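Local coordinates for protein CurH (Lyngbya majuscula, PDB 3KG7) that forms the dehydratase domain of a curacin polyketide synthase module, which probably removes water from a beta-hydroxyacyl intermediate to leave a double bond, at residues T85-M91 with V103-D109. Residues are numbered along the deposited sequence; the frame is centred on the assembly and turned at random.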
# COMPACT_ATOMS: atom_id res chain seq x y z
N THR C 85 -13.38 0.66 15.75
CA THR C 85 -12.77 0.98 14.46
C THR C 85 -12.07 -0.25 13.96
O THR C 85 -11.30 -0.87 14.67
CB THR C 85 -11.72 2.13 14.59
OG1 THR C 85 -12.39 3.37 14.81
CG2 THR C 85 -10.84 2.25 13.34
N ARG C 86 -12.36 -0.61 12.71
CA ARG C 86 -11.67 -1.70 12.05
C ARG C 86 -10.88 -1.20 10.86
O ARG C 86 -11.44 -0.62 9.93
CB ARG C 86 -12.65 -2.80 11.64
CG ARG C 86 -13.27 -3.49 12.83
CD ARG C 86 -13.52 -4.94 12.56
NE ARG C 86 -12.86 -5.78 13.56
CZ ARG C 86 -11.83 -6.57 13.32
NH1 ARG C 86 -11.33 -6.68 12.09
NH2 ARG C 86 -11.31 -7.26 14.30
N GLU C 87 -9.57 -1.40 10.93
CA GLU C 87 -8.64 -1.08 9.85
C GLU C 87 -8.89 -2.06 8.70
O GLU C 87 -8.63 -3.26 8.84
CB GLU C 87 -7.23 -1.26 10.41
CG GLU C 87 -6.09 -0.79 9.54
CD GLU C 87 -4.75 -0.88 10.27
OE1 GLU C 87 -4.71 -0.61 11.49
OE2 GLU C 87 -3.74 -1.23 9.62
N THR C 88 -9.39 -1.57 7.58
CA THR C 88 -9.86 -2.43 6.50
C THR C 88 -9.02 -2.28 5.23
O THR C 88 -8.58 -1.19 4.91
CB THR C 88 -11.34 -2.14 6.22
OG1 THR C 88 -12.04 -2.03 7.46
CG2 THR C 88 -11.97 -3.24 5.38
N GLN C 89 -8.78 -3.39 4.53
CA GLN C 89 -7.97 -3.38 3.32
C GLN C 89 -8.60 -4.25 2.25
O GLN C 89 -8.83 -5.44 2.48
CB GLN C 89 -6.55 -3.86 3.61
CG GLN C 89 -5.70 -2.85 4.38
CD GLN C 89 -4.22 -3.19 4.38
OE1 GLN C 89 -3.80 -4.16 3.76
NE2 GLN C 89 -3.43 -2.39 5.08
N LEU C 90 -8.89 -3.65 1.10
CA LEU C 90 -9.32 -4.41 -0.08
C LEU C 90 -8.13 -4.49 -1.01
O LEU C 90 -7.59 -3.46 -1.44
CB LEU C 90 -10.50 -3.72 -0.76
CG LEU C 90 -11.13 -4.42 -1.97
CD1 LEU C 90 -12.60 -4.04 -2.12
CD2 LEU C 90 -10.36 -4.13 -3.25
N MSE C 91 -7.70 -5.71 -1.31
CA MSE C 91 -6.52 -5.94 -2.13
C MSE C 91 -6.92 -6.43 -3.52
O MSE C 91 -7.56 -7.48 -3.68
CB MSE C 91 -5.59 -6.92 -1.40
CG MSE C 91 -4.34 -7.36 -2.16
SE MSE C 91 -2.92 -6.01 -2.32
CE MSE C 91 -1.42 -7.14 -1.76
N VAL C 103 -9.43 -10.58 -5.82
CA VAL C 103 -9.72 -9.53 -4.85
C VAL C 103 -9.92 -10.17 -3.49
O VAL C 103 -10.58 -11.21 -3.38
CB VAL C 103 -11.00 -8.74 -5.23
CG1 VAL C 103 -11.35 -7.71 -4.15
CG2 VAL C 103 -10.85 -8.06 -6.60
N GLU C 104 -9.34 -9.58 -2.45
CA GLU C 104 -9.58 -10.06 -1.10
C GLU C 104 -9.73 -8.90 -0.12
O GLU C 104 -9.06 -7.87 -0.27
CB GLU C 104 -8.52 -11.07 -0.66
CG GLU C 104 -7.09 -10.61 -0.89
CD GLU C 104 -6.06 -11.73 -0.76
OE1 GLU C 104 -6.43 -12.92 -0.87
OE2 GLU C 104 -4.87 -11.41 -0.55
N VAL C 105 -10.63 -9.06 0.85
CA VAL C 105 -10.91 -8.02 1.85
C VAL C 105 -10.55 -8.53 3.24
O VAL C 105 -11.07 -9.55 3.69
CB VAL C 105 -12.40 -7.59 1.82
CG1 VAL C 105 -12.72 -6.65 3.00
CG2 VAL C 105 -12.77 -6.95 0.47
N PHE C 106 -9.65 -7.80 3.90
CA PHE C 106 -9.20 -8.11 5.25
C PHE C 106 -9.49 -6.94 6.18
O PHE C 106 -9.55 -5.79 5.72
CB PHE C 106 -7.68 -8.34 5.25
CG PHE C 106 -7.25 -9.64 4.63
CD1 PHE C 106 -6.84 -10.71 5.43
CD2 PHE C 106 -7.22 -9.80 3.25
CE1 PHE C 106 -6.42 -11.92 4.87
CE2 PHE C 106 -6.81 -11.01 2.67
CZ PHE C 106 -6.41 -12.07 3.48
N SER C 107 -9.67 -7.22 7.47
CA SER C 107 -9.66 -6.18 8.48
C SER C 107 -9.06 -6.69 9.78
O SER C 107 -9.00 -7.89 10.01
CB SER C 107 -11.05 -5.59 8.72
OG SER C 107 -11.90 -6.51 9.36
N ARG C 108 -8.58 -5.75 10.60
CA ARG C 108 -8.14 -6.03 11.97
C ARG C 108 -8.59 -4.86 12.84
O ARG C 108 -8.84 -3.76 12.34
CB ARG C 108 -6.62 -6.23 12.03
CG ARG C 108 -5.79 -4.95 12.01
CD ARG C 108 -4.28 -5.19 11.95
NE ARG C 108 -3.57 -3.99 11.51
CZ ARG C 108 -2.24 -3.86 11.40
NH1 ARG C 108 -1.43 -4.87 11.69
NH2 ARG C 108 -1.72 -2.72 10.98
N ASP C 109 -8.71 -5.09 14.15
CA ASP C 109 -9.11 -4.03 15.07
C ASP C 109 -8.08 -2.92 15.03
O ASP C 109 -6.88 -3.19 15.01
CB ASP C 109 -9.29 -4.55 16.49
CG ASP C 109 -9.94 -3.52 17.42
OD1 ASP C 109 -11.14 -3.66 17.73
OD2 ASP C 109 -9.25 -2.54 17.81
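Arg86 reaches across from strand 86-91 to lie along the backbone of Ser107 to Asp109, and its course can be followed atom by atom. Arg86 CB sits 4.0 Å from Arg108 O; the chain then bends at chi2 and chi3, and this double turn lays the guanidinium against the partner strand. Arg86 CD passes 3.9 Å from Ser107 OG. The guanidinium spreads one face over the Arg108-Asp109 peptide, with Arg108 C and Asp109 N each 3.2 Å from its plane and toward its rim, while Arg86 NH1 gives a bent hydrogen bond of 2.8 Å to Ser107 OG. That hydroxyl is also hydrogen-bonded to His119, which links the pair to strand 117-124. An alanine here is likely to leave the peptide without its guanidinium cover and Ser107 OG without one of its partners.

On the face that carries Glu87, Gln89, Phe106 and Arg108, Glu87 and Arg108 run side by side. Glu87 OE2 takes Arg108 NH2 on its syn side at 2.9 Å, although carboxylate and guanidinium planes stand 84° apart, so the pair is held by one hydrogen bond within the salt bridge and is not the flat two-bond type. Arg108 NH2 has a second carboxylate, Glu17 of the second subunit, so this charge cluster spans the dimer contact. Back on the face that carries Ser107, Leu90 CD2 meets Val103 CG1 at 3.8 Å and Leu90 CG meets Val105 CG2 at 3.9 Å, where Met57 and Thr58 of helix 52-62 pack on Leu90.

Six backbone hydrogen bonds pair Glu87 with Arg108, Gln89 with Phe106 and Met91 with Glu104; with strand directions 161° apart, they define an antiparallel beta hairpin within the double hotdog fold of polyketide synthase dehydratases.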